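Local coordinates for uncharacterized protein (PDB 2QS7) that is of unknown function but, as a member of the DsrE/DsrF-like family, is a putative oxidoreductase, at residues K9-V14 against E38-F43; T44-Q49 against E110-K115. All blocks are in the same frame, centred on the assembly; numbering follows the deposited sequence. Where two conformers were deposited one is given.

Interaction 1. Residues K9-V14 against E38-F43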
loop_
_atom_site.group_PDB
_atom_site.type_symbol
_atom_site.label_atom_id
_atom_site.label_comp_id
_atom_site.label_asym_id
_atom_site.label_seq_id
_atom_site.Cartn_x
_atom_site.Cartn_y
_atom_site.Cartn_z
ATOM N N LYS A 9 9.378 16.418 2.594
ATOM C CA LYS A 9 9.867 15.281 1.826
ATOM C C LYS A 9 8.843 14.205 1.711
ATOM O O LYS A 9 8.123 13.920 2.666
ATOM C CB LYS A 9 11.112 14.747 2.567
ATOM C CG LYS A 9 11.788 13.564 1.944
ATOM C CD LYS A 9 13.210 13.340 2.602
ATOM C CE LYS A 9 13.156 12.995 4.048
ATOM N NZ LYS A 9 14.484 12.538 4.577
ATOM N N LEU A 10 8.778 13.621 0.525
ATOM C CA LEU A 10 7.935 12.490 0.218
ATOM C C LEU A 10 8.795 11.385 -0.411
ATOM O O LEU A 10 9.531 11.621 -1.355
ATOM C CB LEU A 10 6.884 12.886 -0.805
ATOM C CG LEU A 10 5.948 11.781 -1.317
ATOM C CD1 LEU A 10 5.093 11.201 -0.195
ATOM C CD2 LEU A 10 5.063 12.356 -2.457
ATOM N N SER A 11 8.682 10.174 0.127
ATOM C CA SER A 11 9.390 9.033 -0.409
ATOM C C SER A 11 8.384 7.944 -0.707
ATOM O O SER A 11 7.482 7.666 0.081
ATOM C CB SER A 11 10.470 8.559 0.569
ATOM O OG SER A 11 11.411 9.615 0.917
ATOM N N ILE A 12 8.536 7.316 -1.857
ATOM C CA ILE A 12 7.587 6.280 -2.271
ATOM C C ILE A 12 8.304 5.052 -2.751
ATOM O O ILE A 12 9.223 5.154 -3.568
ATOM C CB ILE A 12 6.709 6.771 -3.464
ATOM C CG1 ILE A 12 6.016 8.092 -3.120
ATOM C CG2 ILE A 12 5.682 5.672 -3.884
ATOM C CD1 ILE A 12 5.158 8.616 -4.307
ATOM N N ILE A 13 7.886 3.895 -2.218
ATOM C CA ILE A 13 8.364 2.595 -2.680
ATOM C C ILE A 13 7.357 2.195 -3.741
ATOM O O ILE A 13 6.160 1.959 -3.463
ATOM C CB ILE A 13 8.427 1.511 -1.601
ATOM C CG1 ILE A 13 9.399 1.918 -0.511
ATOM C CG2 ILE A 13 8.841 0.131 -2.195
ATOM C CD1 ILE A 13 9.404 0.950 0.717
ATOM N N VAL A 14 7.823 2.202 -4.977
ATOM C CA VAL A 14 6.962 1.878 -6.130
ATOM C C VAL A 14 7.129 0.415 -6.383
ATOM O O VAL A 14 8.027 -0.017 -7.121
ATOM C CB VAL A 14 7.319 2.707 -7.392
ATOM C CG1 VAL A 14 6.323 2.421 -8.527
ATOM C CG2 VAL A 14 7.373 4.220 -7.063
ATOM N N GLU A 38 10.875 17.552 -1.622
ATOM C CA GLU A 38 11.939 16.718 -2.127
ATOM C C GLU A 38 11.199 15.379 -2.299
ATOM O O GLU A 38 10.453 14.947 -1.403
ATOM C CB GLU A 38 13.051 16.638 -1.075
ATOM C CG GLU A 38 14.072 15.547 -1.336
ATOM C CD GLU A 38 14.994 15.249 -0.119
ATOM O OE1 GLU A 38 15.203 16.255 0.657
ATOM O OE2 GLU A 38 15.481 14.018 0.027
ATOM N N VAL A 39 11.329 14.731 -3.458
ATOM C CA VAL A 39 10.655 13.475 -3.684
ATOM C C VAL A 39 11.683 12.405 -4.027
ATOM O O VAL A 39 12.537 12.618 -4.879
ATOM C CB VAL A 39 9.587 13.568 -4.831
ATOM C CG1 VAL A 39 8.885 12.275 -5.010
ATOM C CG2 VAL A 39 8.569 14.671 -4.536
ATOM N N ASN A 40 11.571 11.260 -3.353
ATOM C CA ASN A 40 12.438 10.130 -3.597
ATOM C C ASN A 40 11.567 8.975 -4.032
ATOM O O ASN A 40 10.620 8.628 -3.350
ATOM C CB ASN A 40 13.213 9.730 -2.330
ATOM C CG ASN A 40 13.997 10.842 -1.768
ATOM O OD1 ASN A 40 14.914 11.352 -2.411
ATOM N ND2 ASN A 40 13.664 11.223 -0.545
ATOM N N LEU A 41 11.890 8.383 -5.175
ATOM C CA LEU A 41 11.156 7.208 -5.647
ATOM C C LEU A 41 12.090 6.021 -5.661
ATOM O O LEU A 41 13.215 6.107 -6.162
ATOM C CB LEU A 41 10.612 7.440 -7.049
ATOM C CG LEU A 41 9.700 8.666 -7.236
ATOM C CD1 LEU A 41 9.355 8.832 -8.748
ATOM C CD2 LEU A 41 8.451 8.567 -6.407
ATOM N N PHE A 42 11.608 4.911 -5.120
ATOM C CA PHE A 42 12.363 3.664 -5.101
ATOM C C PHE A 42 11.573 2.584 -5.831
ATOM O O PHE A 42 10.551 2.090 -5.332
ATOM C CB PHE A 42 12.631 3.217 -3.678
ATOM C CG PHE A 42 13.488 1.989 -3.592
ATOM C CD1 PHE A 42 14.804 2.026 -3.982
ATOM C CD2 PHE A 42 12.981 0.794 -3.117
ATOM C CE1 PHE A 42 15.582 0.893 -3.883
ATOM C CE2 PHE A 42 13.766 -0.309 -3.016
ATOM C CZ PHE A 42 15.043 -0.264 -3.394
ATOM N N PHE A 43 12.039 2.217 -7.029
ATOM C CA PHE A 43 11.348 1.228 -7.831
ATOM C C PHE A 43 11.845 -0.152 -7.518
ATOM O O PHE A 43 13.028 -0.434 -7.644
ATOM C CB PHE A 43 11.490 1.521 -9.309
ATOM C CG PHE A 43 10.748 2.734 -9.740
ATOM C CD1 PHE A 43 11.292 3.989 -9.536
ATOM C CD2 PHE A 43 9.514 2.634 -10.368
ATOM C CE1 PHE A 43 10.621 5.138 -9.939
ATOM C CE2 PHE A 43 8.824 3.794 -10.772
ATOM C CZ PHE A 43 9.392 5.053 -10.541
#
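Leu10 and Glu38 begin a ladder of five backbone hydrogen bonds that joins strands 9-14 and 38-43 in parallel, in exact register from Lys9 beside Glu38 to Val14 beside Phe43. Leu10 N donates to Glu38 O, Leu10 O accepts from Asn40 N, and Ile12 repeats this pair of hydrogen bonds, its N donating to Asn40 O and its O accepting from Phe42 N. Val14 N closes the ladder on Phe42 O at 2.8 Å.

One side-chain bond is added to these: Asn40 ND2 donates to Ser11 OG over 3.1 Å, almost straight at 174° and with the hydroxyl in the plane of the amide. The same nitrogen reaches weakly to Glu38 OE2, while OD1 is held by Arg135, so the amide is gripped at both ends. Lys9 runs alongside Glu38, with Lys9 CD 3.5 Å from Glu38 OE2, and a bend at chi3 (64°) carries Lys9 NZ off to the carbonyl oxygens of Arg135 and Glu137.

The apolar contacts lie mainly on the face of Leu10, Ile12 and Val14. Leu41 CD2 rests 3.9 Å from Ile12 CB, and Val14 CB sits over one face of the Phe43 ring in a CH-pi contact, 4.1 Å from its centroid.

Helix 19-34, the crossover of this right-handed beta-alpha-beta unit, packs on that face. Helix 129-136 lies against Ser11 and Asn40 on the other, and strands 140-143 and 99-105 flank the pair.

Interaction 2. Residues T44-Q49 against E110-K115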
loop_
_atom_site.group_PDB
_atom_site.type_symbol
_atom_site.label_atom_id
_atom_site.label_comp_id
_atom_site.label_asym_id
_atom_site.label_seq_id
_atom_site.Cartn_x
_atom_site.Cartn_y
_atom_site.Cartn_z
ATOM N N THR A 44 10.923 -1.019 -7.135
ATOM C CA THR A 44 11.247 -2.359 -6.720
ATOM C C THR A 44 10.218 -3.331 -7.286
ATOM O O THR A 44 9.134 -2.939 -7.697
ATOM C CB THR A 44 11.322 -2.420 -5.179
ATOM O OG1 THR A 44 11.906 -3.662 -4.788
ATOM C CG2 THR A 44 9.927 -2.252 -4.520
ATOM N N PHE A 45 10.578 -4.592 -7.353
ATOM C CA PHE A 45 9.693 -5.613 -7.910
ATOM C C PHE A 45 9.039 -5.191 -9.206
ATOM O O PHE A 45 9.728 -4.907 -10.172
ATOM C CB PHE A 45 8.663 -6.078 -6.852
ATOM C CG PHE A 45 9.239 -7.037 -5.854
ATOM C CD1 PHE A 45 9.960 -6.569 -4.748
ATOM C CD2 PHE A 45 9.121 -8.421 -6.054
ATOM C CE1 PHE A 45 10.545 -7.476 -3.837
ATOM C CE2 PHE A 45 9.698 -9.330 -5.155
ATOM C CZ PHE A 45 10.407 -8.861 -4.051
ATOM N N TRP A 46 7.723 -5.124 -9.228
ATOM C CA TRP A 46 6.996 -4.861 -10.470
ATOM C C TRP A 46 7.215 -3.456 -10.984
ATOM O O TRP A 46 7.174 -3.199 -12.193
ATOM C CB TRP A 46 5.509 -5.129 -10.255
ATOM C CG TRP A 46 5.266 -6.409 -9.569
ATOM C CD1 TRP A 46 4.606 -6.600 -8.398
ATOM C CD2 TRP A 46 5.727 -7.698 -9.990
ATOM N NE1 TRP A 46 4.601 -7.936 -8.075
ATOM C CE2 TRP A 46 5.295 -8.627 -9.028
ATOM C CE3 TRP A 46 6.470 -8.152 -11.086
ATOM C CZ2 TRP A 46 5.568 -9.999 -9.132
ATOM C CZ3 TRP A 46 6.755 -9.494 -11.183
ATOM C CH2 TRP A 46 6.294 -10.412 -10.213
ATOM N N GLY A 47 7.451 -2.548 -10.052
ATOM C CA GLY A 47 7.698 -1.165 -10.392
ATOM C C GLY A 47 9.033 -1.038 -11.080
ATOM O O GLY A 47 9.217 -0.188 -11.928
ATOM N N LEU A 48 9.984 -1.877 -10.717
ATOM C CA LEU A 48 11.289 -1.814 -11.350
ATOM C C LEU A 48 11.161 -2.290 -12.786
ATOM O O LEU A 48 11.769 -1.754 -13.705
ATOM C CB LEU A 48 12.275 -2.658 -10.563
ATOM C CG LEU A 48 13.705 -2.594 -11.053
ATOM C CD1 LEU A 48 14.199 -1.174 -11.097
ATOM C CD2 LEU A 48 14.521 -3.424 -10.115
ATOM N N GLN A 49 10.340 -3.294 -12.986
ATOM C CA GLN A 49 10.070 -3.817 -14.333
ATOM C C GLN A 49 9.544 -2.692 -15.229
ATOM O O GLN A 49 9.908 -2.550 -16.386
ATOM C CB GLN A 49 8.944 -4.855 -14.226
ATOM C CG GLN A 49 9.056 -6.063 -15.098
ATOM C CD GLN A 49 9.913 -7.116 -14.447
ATOM O OE1 GLN A 49 10.044 -7.158 -13.205
ATOM N NE2 GLN A 49 10.512 -7.969 -15.267
ATOM N N GLU A 110 18.543 -8.352 -9.244
ATOM C CA GLU A 110 19.126 -9.696 -9.238
ATOM C C GLU A 110 18.035 -10.738 -9.481
ATOM O O GLU A 110 18.235 -11.653 -10.264
ATOM C CB GLU A 110 19.845 -10.008 -7.906
ATOM C CG GLU A 110 21.108 -9.149 -7.621
ATOM C CD GLU A 110 21.742 -9.441 -6.256
ATOM N N PHE A 111 16.887 -10.602 -8.810
ATOM C CA PHE A 111 15.777 -11.557 -8.990
ATOM C C PHE A 111 15.266 -11.615 -10.419
ATOM O O PHE A 111 14.824 -12.681 -10.853
ATOM C CB PHE A 111 14.498 -11.272 -8.170
ATOM C CG PHE A 111 14.631 -11.365 -6.666
ATOM C CD1 PHE A 111 15.699 -12.012 -6.040
ATOM C CD2 PHE A 111 13.577 -10.888 -5.869
ATOM C CE1 PHE A 111 15.762 -12.093 -4.636
ATOM C CE2 PHE A 111 13.616 -10.981 -4.488
ATOM C CZ PHE A 111 14.707 -11.590 -3.862
ATOM N N PHE A 112 15.249 -10.487 -11.129
ATOM C CA PHE A 112 14.727 -10.469 -12.498
ATOM C C PHE A 112 15.786 -10.356 -13.585
ATOM O O PHE A 112 15.453 -10.208 -14.752
ATOM C CB PHE A 112 13.662 -9.393 -12.613
ATOM C CG PHE A 112 12.443 -9.677 -11.779
ATOM C CD1 PHE A 112 11.588 -10.733 -12.116
ATOM C CD2 PHE A 112 12.151 -8.917 -10.672
ATOM C CE1 PHE A 112 10.459 -11.007 -11.352
ATOM C CE2 PHE A 112 11.015 -9.174 -9.893
ATOM C CZ PHE A 112 10.166 -10.213 -10.236
ATOM N N GLY A 113 17.053 -10.477 -13.205
ATOM C CA GLY A 113 18.172 -10.414 -14.143
ATOM C C GLY A 113 18.255 -9.121 -14.919
ATOM O O GLY A 113 18.596 -9.129 -16.086
ATOM N N ILE A 114 17.931 -8.010 -14.271
ATOM C CA ILE A 114 17.968 -6.694 -14.900
ATOM C C ILE A 114 19.309 -6.055 -14.590
ATOM O O ILE A 114 19.774 -6.138 -13.450
ATOM C CB ILE A 114 16.846 -5.817 -14.322
ATOM C CG1 ILE A 114 15.486 -6.481 -14.576
ATOM C CG2 ILE A 114 16.909 -4.382 -14.900
ATOM C CD1 ILE A 114 14.350 -5.802 -13.856
ATOM N N LYS A 115 19.932 -5.440 -15.594
ATOM C CA LYS A 115 21.209 -4.749 -15.412
ATOM C C LYS A 115 20.952 -3.241 -15.519
ATOM O O LYS A 115 19.914 -2.821 -16.029
ATOM C CB LYS A 115 22.264 -5.254 -16.410
ATOM C CG LYS A 115 22.636 -6.753 -16.212
ATOM C CD LYS A 115 23.672 -7.285 -17.220
#
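A Schellman motif ends helix 106-111, with Gly113 at positive phi as its C-prime residue, and the side chains around this turn pack against helix 45-50. Phe112, the first residue to leave helical geometry, is central. Its ring takes Gln49 OE1 over the centre of one face, 3.7 Å above the plane, with the amide and ring planes almost perpendicular at 89°. Gln49 reaches there through a bend at chi2 (85°), and the contact buries this oxygen without any polar partner in the model. At the far end of the same ring, Phe112 CZ lies 3.6 Å from Trp46 CZ3; the two ring planes meet obliquely at 48°. On the opposite face of Phe112 sits CB of its neighbour Phe111. Phe45 CZ comes to the edge of the Phe111 ring, 3.9 Å from Phe111 CE2. Leu48 CG meets Ile114 CD1 more loosely, at 4.3 Å.

The third subunit continues this aromatic cluster: its Tyr68 stacks on Trp46, its Asp20 accepts a hydrogen bond from Trp46 NE1, and its Tyr84 meets Phe111 edge-to-face. Within the chain, Leu48 also packs on Ala104 of strand 99-105 and on Thr108 and Met109 of helix 106-111.

Overall arrangement
The two contacts follow one another along the chain, interaction 1 closing before interaction 2 opens, and their centres lie about 17 Å apart. Strand 38-43 runs straight into helix 45-50, so interaction 2 begins just beyond the C-terminal end of the parallel sheet that interaction 1 helps to build. They touch at this junction: Val14 O and Thr44 N, 3.1 Å apart, probably form a hydrogen bond, and Ile13 CG2 packs on Thr44 CG2 at 3.5 Å. Interaction 1 touches other subunits at just Leu10 and Ile13. Interaction 2 joins helix 45-50 to the C-terminal end of helix 106-111, which follows strand 99-105, and seven of its residues lie within reach of the third subunit.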